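Local coordinates for protein TbpB (Actinobacillus pleuropneumoniae, PDB 3HOL) that probably binds host transferrin at the bacterial surface as the lipoprotein part of a receptor used for iron acquisition, at residues Gln174-Phe179 / Lys183-Leu188; Asn205-Ala210 / Glu244-Lys249. One frame throughout, in Å; residues are numbered along the deposited sequence.

Interaction 1: residues Gln174-Phe179 / Lys183-Leu188; sequences QFEVDF and KMTGKL
F175, V177, M184 and L188 carry the apolar side of this strand pair. The F175 ring meets both M184 and L188 obliquely. F175 CD1 lies 4.1 Å from M184 SD, and the sulfur sits 50° off the ring normal, a Met-aromatic contact. F175 CZ meets L188 CD2 at 3.8 Å. The M184 chain is extended to SD, then bends at chi3 (-75°). That bend carries M184 CE to 3.8 Å from V177 CG2. The other V177 branch, CG1, stands trans to the backbone N and rests over the centre of the F179 ring in its own segment.

Residues 171-178 and 183-190 form an antiparallel beta hairpin in the N-lobe barrel of TbpB. Q174-K187, E176-T185 and D178-K183 are the hydrogen-bonded pairs, each with two backbone bonds. F175-G186 and V177-M184 are non-hydrogen-bonded pairs. The F175 ring and the Q174 carbonyl lie where a side chain of G186 would project. The F175 and G186 CA atoms are 4.0 Å apart, the closest pair in the register. F175 also packs on F261 and M246 inside the barrel.

The other face is polar. E176 and T185 lie side by side and point the same way, with E176 CB 3.9 Å from T185 OG1. T185 chi1 is 60°, which turns OG1 toward the E176 side. A water joins the two side chains, 2.6 Å from E176 OE2 and 3.0 Å from T185 OG1. It donates to the carboxylate. The end of the K183 side chain leads off the hairpin, and its NZ forms a salt bridge with D201 on strand 193-203.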
ATOM      1  N   GLN A 174      -3.412   7.113  21.312  1.00  8.62           N
ATOM      2  CA  GLN A 174      -2.270   6.298  21.642  1.00  9.30           C
ATOM      3  C   GLN A 174      -2.558   4.854  21.237  1.00  9.86           C
ATOM      4  O   GLN A 174      -3.647   4.335  21.505  1.00  9.49           O
ATOM      5  CB  GLN A 174      -1.908   6.430  23.138  1.00 11.32           C
ATOM      6  CG  GLN A 174      -0.675   5.621  23.562  1.00 13.86           C
ATOM      7  CD  GLN A 174      -0.216   5.876  24.996  1.00 22.98           C
ATOM      8  OE1 GLN A 174      -0.149   7.015  25.440  1.00 23.91           O
ATOM      9  NE2 GLN A 174       0.111   4.796  25.726  1.00 21.92           N
ATOM     10  N   PHE A 175      -1.592   4.213  20.564  1.00  9.41           N
ATOM     11  CA  PHE A 175      -1.767   2.844  20.092  1.00  9.07           C
ATOM     12  C   PHE A 175      -0.550   2.017  20.478  1.00 10.55           C
ATOM     13  O   PHE A 175       0.566   2.521  20.429  1.00 12.00           O
ATOM     14  CB  PHE A 175      -1.916   2.808  18.554  1.00  8.65           C
ATOM     15  CG  PHE A 175      -3.003   3.729  18.025  1.00  9.72           C
ATOM     16  CD1 PHE A 175      -4.327   3.281  17.915  1.00  8.10           C
ATOM     17  CD2 PHE A 175      -2.689   5.040  17.652  1.00  8.73           C
ATOM     18  CE1 PHE A 175      -5.353   4.167  17.454  1.00  8.75           C
ATOM     19  CE2 PHE A 175      -3.691   5.938  17.162  1.00 10.72           C
ATOM     20  CZ  PHE A 175      -5.009   5.503  17.061  1.00  7.50           C
ATOM     21  N   GLU A 176      -0.755   0.765  20.881  1.00  8.98           N
ATOM     22  CA  GLU A 176       0.393  -0.098  21.159  1.00  9.23           C
ATOM     23  C   GLU A 176       0.380  -1.234  20.171  1.00  7.87           C
ATOM     24  O   GLU A 176      -0.583  -1.978  20.094  1.00  8.69           O
ATOM     25  CB  GLU A 176       0.321  -0.634  22.605  1.00 10.14           C
ATOM     26  CG  GLU A 176       1.434  -1.595  22.930  1.00 12.32           C
ATOM     27  CD  GLU A 176       1.179  -2.335  24.259  1.00 16.68           C
ATOM     28  OE1 GLU A 176       1.519  -1.747  25.291  1.00 17.74           O
ATOM     29  OE2 GLU A 176       0.612  -3.464  24.268  1.00 14.61           O
ATOM     30  N   VAL A 177       1.454  -1.372  19.396  1.00  8.83           N
ATOM     31  CA  VAL A 177       1.496  -2.393  18.351  1.00  8.10           C
ATOM     32  C   VAL A 177       2.515  -3.471  18.745  1.00  9.49           C
ATOM     33  O   VAL A 177       3.703  -3.180  18.963  1.00  9.78           O
ATOM     34  CB  VAL A 177       1.823  -1.817  16.945  1.00  7.45           C
ATOM     35  CG1 VAL A 177       1.841  -2.955  15.870  1.00  6.98           C
ATOM     36  CG2 VAL A 177       0.762  -0.728  16.562  1.00  6.79           C
ATOM     37  N   ASP A 178       2.031  -4.711  18.798  1.00  8.88           N
ATOM     38  CA  ASP A 178       2.913  -5.862  18.979  1.00  9.76           C
ATOM     39  C   ASP A 178       3.131  -6.470  17.608  1.00 10.03           C
ATOM     40  O   ASP A 178       2.258  -7.177  17.095  1.00  9.97           O
ATOM     41  CB  ASP A 178       2.293  -6.870  19.960  1.00  8.77           C
ATOM     42  CG  ASP A 178       3.274  -8.028  20.334  1.00 11.40           C
ATOM     43  OD1 ASP A 178       4.214  -8.321  19.571  1.00 12.83           O
ATOM     44  OD2 ASP A 178       3.081  -8.640  21.407  1.00 13.55           O
ATOM     45  N   PHE A 179       4.265  -6.147  16.976  1.00  8.81           N
ATOM     46  CA  PHE A 179       4.501  -6.640  15.627  1.00  9.64           C
ATOM     47  C   PHE A 179       4.724  -8.168  15.579  1.00 10.58           C
ATOM     48  O   PHE A 179       4.478  -8.813  14.540  1.00  9.38           O
ATOM     49  CB  PHE A 179       5.650  -5.852  14.951  1.00  9.44           C
ATOM     50  CG  PHE A 179       5.237  -4.427  14.544  1.00  9.88           C
ATOM     51  CD1 PHE A 179       5.501  -3.333  15.385  1.00  8.87           C
ATOM     52  CD2 PHE A 179       4.552  -4.201  13.350  1.00  6.21           C
ATOM     53  CE1 PHE A 179       5.104  -2.000  15.003  1.00  8.99           C
ATOM     54  CE2 PHE A 179       4.149  -2.907  12.953  1.00  7.89           C
ATOM     55  CZ  PHE A 179       4.396  -1.802  13.792  1.00  8.45           C
ATOM     56  N   LYS A 183      -0.874  -7.600  16.316  1.00  9.05           N
ATOM     57  CA  LYS A 183      -1.997  -7.069  17.100  1.00  9.70           C
ATOM     58  C   LYS A 183      -1.784  -5.633  17.468  1.00  9.07           C
ATOM     59  O   LYS A 183      -0.660  -5.223  17.748  1.00  9.68           O
ATOM     60  CB  LYS A 183      -2.139  -7.872  18.415  1.00 10.53           C
ATOM     61  CG  LYS A 183      -2.570  -9.302  18.197  1.00 11.45           C
ATOM     62  CD  LYS A 183      -3.959  -9.395  17.629  1.00 15.69           C
ATOM     63  CE  LYS A 183      -4.421 -10.889  17.494  1.00 15.62           C
ATOM     64  NZ  LYS A 183      -5.872 -10.937  17.084  1.00 16.17           N
ATOM     65  N   MET A 184      -2.866  -4.872  17.504  1.00 10.11           N
ATOM     66  CA  MET A 184      -2.829  -3.459  17.930  1.00  9.55           C
ATOM     67  C   MET A 184      -3.936  -3.237  18.934  1.00  8.68           C
ATOM     68  O   MET A 184      -5.046  -3.733  18.761  1.00  9.71           O
ATOM     69  CB  MET A 184      -3.078  -2.517  16.712  1.00  9.64           C
ATOM     70  CG  MET A 184      -3.202  -1.002  17.045  1.00 12.27           C
ATOM     71  SD  MET A 184      -3.874  -0.055  15.601  1.00 19.99           S
ATOM     72  CE  MET A 184      -2.427  -0.029  14.532  1.00 17.25           C
ATOM     73  N   THR A 185      -3.621  -2.512  19.993  1.00  8.18           N
ATOM     74  CA  THR A 185      -4.605  -2.043  20.974  1.00  9.82           C
ATOM     75  C   THR A 185      -4.388  -0.515  21.069  1.00  9.12           C
ATOM     76  O   THR A 185      -3.407   0.014  20.551  1.00  8.92           O
ATOM     77  CB  THR A 185      -4.417  -2.709  22.378  1.00  9.72           C
ATOM     78  OG1 THR A 185      -3.099  -2.402  22.869  1.00 10.99           O
ATOM     79  CG2 THR A 185      -4.599  -4.285  22.322  1.00 11.11           C
ATOM     80  N   GLY A 186      -5.327   0.205  21.667  1.00  9.09           N
ATOM     81  CA  GLY A 186      -5.130   1.628  21.856  1.00  8.54           C
ATOM     82  C   GLY A 186      -6.360   2.308  22.439  1.00  8.76           C
ATOM     83  O   GLY A 186      -7.386   1.667  22.661  1.00  8.75           O
ATOM     84  N   LYS A 187      -6.233   3.618  22.649  1.00  7.85           N
ATOM     85  CA  LYS A 187      -7.274   4.455  23.201  1.00  9.07           C
ATOM     86  C   LYS A 187      -7.321   5.806  22.481  1.00  9.12           C
ATOM     87  O   LYS A 187      -6.279   6.436  22.210  1.00  9.61           O
ATOM     88  CB  LYS A 187      -7.057   4.735  24.682  1.00  8.51           C
ATOM     89  CG  LYS A 187      -7.045   3.486  25.603  1.00 11.24           C
ATOM     90  CD  LYS A 187      -6.948   3.915  27.089  1.00 16.21           C
ATOM     91  CE  LYS A 187      -7.176   2.721  28.027  1.00 21.48           C
ATOM     92  NZ  LYS A 187      -6.309   1.575  27.661  1.00 23.65           N
ATOM     93  N   LEU A 188      -8.543   6.249  22.225  1.00  8.43           N
ATOM     94  CA  LEU A 188      -8.801   7.641  21.821  1.00  8.20           C
ATOM     95  C   LEU A 188      -9.382   8.314  23.054  1.00  9.23           C
ATOM     96  O   LEU A 188     -10.385   7.848  23.611  1.00  8.92           O
ATOM     97  CB  LEU A 188      -9.799   7.655  20.651  1.00  8.06           C
ATOM     98  CG  LEU A 188      -9.372   6.764  19.487  1.00  7.43           C
ATOM     99  CD1 LEU A 188     -10.361   6.967  18.323  1.00  8.67           C
ATOM    100  CD2 LEU A 188      -7.917   7.075  19.005  1.00 10.43           C
TER
HETATM  101  O   HOH W   1      -1.785  -3.883  25.080  1.00 19.96           O

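Interaction 2: residues Asn205-Ala210 / Glu244-Lys249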
ATOM      1  N   ASN A 205       0.501  -3.946   5.010  1.00  8.86           N
ATOM      2  CA  ASN A 205       0.846  -2.758   5.804  1.00  9.53           C
ATOM      3  C   ASN A 205      -0.409  -2.074   6.344  1.00  9.71           C
ATOM      4  O   ASN A 205      -0.374  -0.897   6.696  1.00  9.50           O
ATOM      5  CB  ASN A 205       1.771  -1.773   5.050  1.00  9.71           C
ATOM      6  CG  ASN A 205       1.217  -1.369   3.700  1.00 10.36           C
ATOM      7  OD1 ASN A 205       0.010  -1.225   3.552  1.00 11.18           O
ATOM      8  ND2 ASN A 205       2.090  -1.232   2.694  1.00  8.37           N
ATOM      9  N   ARG A 206      -1.517  -2.822   6.421  1.00  9.04           N
ATOM     10  CA  ARG A 206      -2.779  -2.242   6.899  1.00  8.73           C
ATOM     11  C   ARG A 206      -3.231  -2.912   8.193  1.00  8.91           C
ATOM     12  O   ARG A 206      -2.722  -3.978   8.577  1.00  8.54           O
ATOM     13  CB  ARG A 206      -3.893  -2.356   5.824  1.00  8.34           C
ATOM     14  CG  ARG A 206      -3.513  -1.832   4.436  1.00  8.91           C
ATOM     15  CD  ARG A 206      -3.181  -0.358   4.461  1.00  6.09           C
ATOM     16  NE  ARG A 206      -4.374   0.464   4.589  1.00  6.16           N
ATOM     17  CZ  ARG A 206      -4.397   1.776   4.357  1.00  7.57           C
ATOM     18  NH1 ARG A 206      -3.287   2.405   3.991  1.00  4.55           N
ATOM     19  NH2 ARG A 206      -5.529   2.475   4.495  1.00  6.41           N
ATOM     20  N   PHE A 207      -4.131  -2.251   8.916  1.00  9.06           N
ATOM     21  CA  PHE A 207      -4.760  -2.897  10.053  1.00  9.20           C
ATOM     22  C   PHE A 207      -6.272  -2.754   9.924  1.00  9.68           C
ATOM     23  O   PHE A 207      -6.770  -1.731   9.403  1.00  9.20           O
ATOM     24  CB  PHE A 207      -4.219  -2.367  11.399  1.00  8.42           C
ATOM     25  CG  PHE A 207      -4.082  -0.876  11.439  1.00  9.02           C
ATOM     26  CD1 PHE A 207      -5.140  -0.081  11.835  1.00 11.16           C
ATOM     27  CD2 PHE A 207      -2.911  -0.250  10.982  1.00 10.63           C
ATOM     28  CE1 PHE A 207      -5.031   1.336  11.822  1.00  9.11           C
ATOM     29  CE2 PHE A 207      -2.791   1.122  10.989  1.00 10.00           C
ATOM     30  CZ  PHE A 207      -3.875   1.926  11.420  1.00  8.82           C
ATOM     31  N   THR A 208      -7.003  -3.790  10.384  1.00  9.98           N
ATOM     32  CA  THR A 208      -8.475  -3.769  10.400  1.00  9.01           C
ATOM     33  C   THR A 208      -9.006  -4.251  11.734  1.00  8.81           C
ATOM     34  O   THR A 208      -8.445  -5.189  12.372  1.00  8.56           O
ATOM     35  CB  THR A 208      -9.081  -4.686   9.298  1.00 10.77           C
ATOM     36  OG1 THR A 208      -8.545  -5.999   9.445  1.00 11.69           O
ATOM     37  CG2 THR A 208      -8.698  -4.202   7.907  1.00  8.73           C
ATOM     38  N   GLY A 209     -10.098  -3.641  12.190  1.00  9.11           N
ATOM     39  CA  GLY A 209     -10.605  -4.018  13.489  1.00  9.24           C
ATOM     40  C   GLY A 209     -11.819  -3.232  13.917  1.00 10.10           C
ATOM     41  O   GLY A 209     -12.677  -2.925  13.082  1.00  9.91           O
ATOM     42  N   ALA A 210     -11.858  -2.867  15.210  1.00 10.48           N
ATOM     43  CA  ALA A 210     -13.034  -2.288  15.819  1.00 10.75           C
ATOM     44  C   ALA A 210     -12.715  -1.167  16.793  1.00 11.34           C
ATOM     45  O   ALA A 210     -11.658  -1.169  17.445  1.00 12.48           O
ATOM     46  CB  ALA A 210     -13.856  -3.416  16.528  1.00 10.75           C
ATOM     47  N   GLU A 244       7.157   3.881  10.388  1.00  7.30           N
ATOM     48  CA  GLU A 244       7.416   4.943  11.341  1.00  8.21           C
ATOM     49  C   GLU A 244       6.119   5.575  11.894  1.00  7.28           C
ATOM     50  O   GLU A 244       6.100   5.994  13.015  1.00  6.39           O
ATOM     51  CB  GLU A 244       8.255   6.045  10.683  1.00  9.04           C
ATOM     52  CG  GLU A 244       9.724   5.614  10.367  1.00 10.72           C
ATOM     53  CD  GLU A 244       9.950   5.045   8.980  1.00 13.49           C
ATOM     54  OE1 GLU A 244       9.057   4.451   8.328  1.00 10.17           O
ATOM     55  OE2 GLU A 244      11.090   5.142   8.529  1.00 11.52           O
ATOM     56  N   GLU A 245       5.053   5.614  11.093  1.00  6.89           N
ATOM     57  CA  GLU A 245       3.845   6.367  11.441  1.00  7.14           C
ATOM     58  C   GLU A 245       2.622   5.544  11.014  1.00  7.15           C
ATOM     59  O   GLU A 245       2.762   4.517  10.290  1.00  7.55           O
ATOM     60  CB  GLU A 245       3.859   7.745  10.728  1.00  7.13           C
ATOM     61  CG  GLU A 245       5.010   8.661  11.292  1.00  8.70           C
ATOM     62  CD  GLU A 245       5.196   9.912  10.504  1.00  9.29           C
ATOM     63  OE1 GLU A 245       4.317  10.280   9.694  1.00  7.77           O
ATOM     64  OE2 GLU A 245       6.245  10.527  10.669  1.00  8.66           O
ATOM     65  N   MET A 246       1.441   5.952  11.497  1.00  6.63           N
ATOM     66  CA  MET A 246       0.212   5.225  11.171  1.00  6.23           C
ATOM     67  C   MET A 246      -0.933   6.230  11.092  1.00  6.03           C
ATOM     68  O   MET A 246      -0.888   7.304  11.722  1.00  6.45           O
ATOM     69  CB  MET A 246      -0.077   4.124  12.215  1.00  5.47           C
ATOM     70  CG  MET A 246      -0.210   4.703  13.642  1.00  9.37           C
ATOM     71  SD  MET A 246      -0.712   3.448  14.862  1.00 16.96           S
ATOM     72  CE  MET A 246      -2.541   3.376  14.565  1.00 16.93           C
ATOM     73  N   ALA A 247      -1.963   5.900  10.311  1.00  6.34           N
ATOM     74  CA  ALA A 247      -3.126   6.783  10.200  1.00  6.66           C
ATOM     75  C   ALA A 247      -4.301   5.904   9.822  1.00  6.86           C
ATOM     76  O   ALA A 247      -4.116   4.789   9.272  1.00  8.31           O
ATOM     77  CB  ALA A 247      -2.885   7.879   9.141  1.00  6.08           C
ATOM     78  N   GLY A 248      -5.498   6.351  10.149  1.00  6.77           N
ATOM     79  CA  GLY A 248      -6.686   5.560   9.758  1.00  7.21           C
ATOM     80  C   GLY A 248      -7.980   6.180  10.186  1.00  7.55           C
ATOM     81  O   GLY A 248      -8.033   7.369  10.562  1.00  6.80           O
ATOM     82  N   LYS A 249      -9.052   5.391  10.092  1.00  8.09           N
ATOM     83  CA  LYS A 249     -10.388   5.952  10.325  1.00  7.63           C
ATOM     84  C   LYS A 249     -11.321   4.859  10.799  1.00  8.34           C
ATOM     85  O   LYS A 249     -11.027   3.654  10.655  1.00  9.04           O
ATOM     86  CB  LYS A 249     -10.962   6.588   9.027  1.00  7.21           C
ATOM     87  CG  LYS A 249     -11.556   5.537   8.050  1.00  7.91           C
ATOM     88  CD  LYS A 249     -11.949   6.181   6.697  1.00 11.14           C
ATOM     89  CE  LYS A 249     -12.833   5.257   5.837  1.00 10.17           C
ATOM     90  NZ  LYS A 249     -12.131   3.925   5.606  1.00  9.27           N
TER
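F207 reaches M246 and A247 through one ring atom, CZ. F207 CZ lies 3.7 Å from M246 CE. It is the backbone O of A247, 3.6 Å from F207 CZ, that meets the ring; the A247 CB points away. Both partners approach the ring obliquely. The F207 and M246 side chains cross at about a right angle.

Both first torsions are near +60°, placing CG between the backbone N and the carbonyl carbon (44° in F207, 58° in M246). M246 then runs extended to SD and bends at chi3, which brings its methyl group to the ring. The strands themselves are well apart: the nearest CA atoms, of F207 and G248, are 8.7 Å from each other.

Strand 231-239 pairs with both strands 206-213 and 245-251. F238 on it meets the F207 ring edge-to-face and also touches M246. F261, from strand 257-265, packs against both side chains as well. With F238 and F261 around it, the contact lies in the interior of the N-lobe barrel.

All three touching residues are buried. The M246 methyl and the A247 carbonyl O both meet the same rim carbon of the F207 ring. No polar bond forms between the segments, so the contact rests on van der Waals packing of buried groups.

Both interactions belong to the same curled antiparallel sheet, the N-lobe barrel. Interaction 1 holds neighbouring strands of a hairpin and is only partly buried, with one polar face and one apolar face. The touching residues of interaction 2 are all buried. It joins strands that are not sheet neighbours, so it lacks the backbone pairing of interaction 1. The two meet in the barrel interior. M184 CE is 3.4 Å from M246 CE and 3.6 Å from F207 CD2, while F175 CG is 3.5 Å from M246 CE. The apolar face of 174-179/183-188 therefore continues into the side-chain cluster of 205-210/244-249.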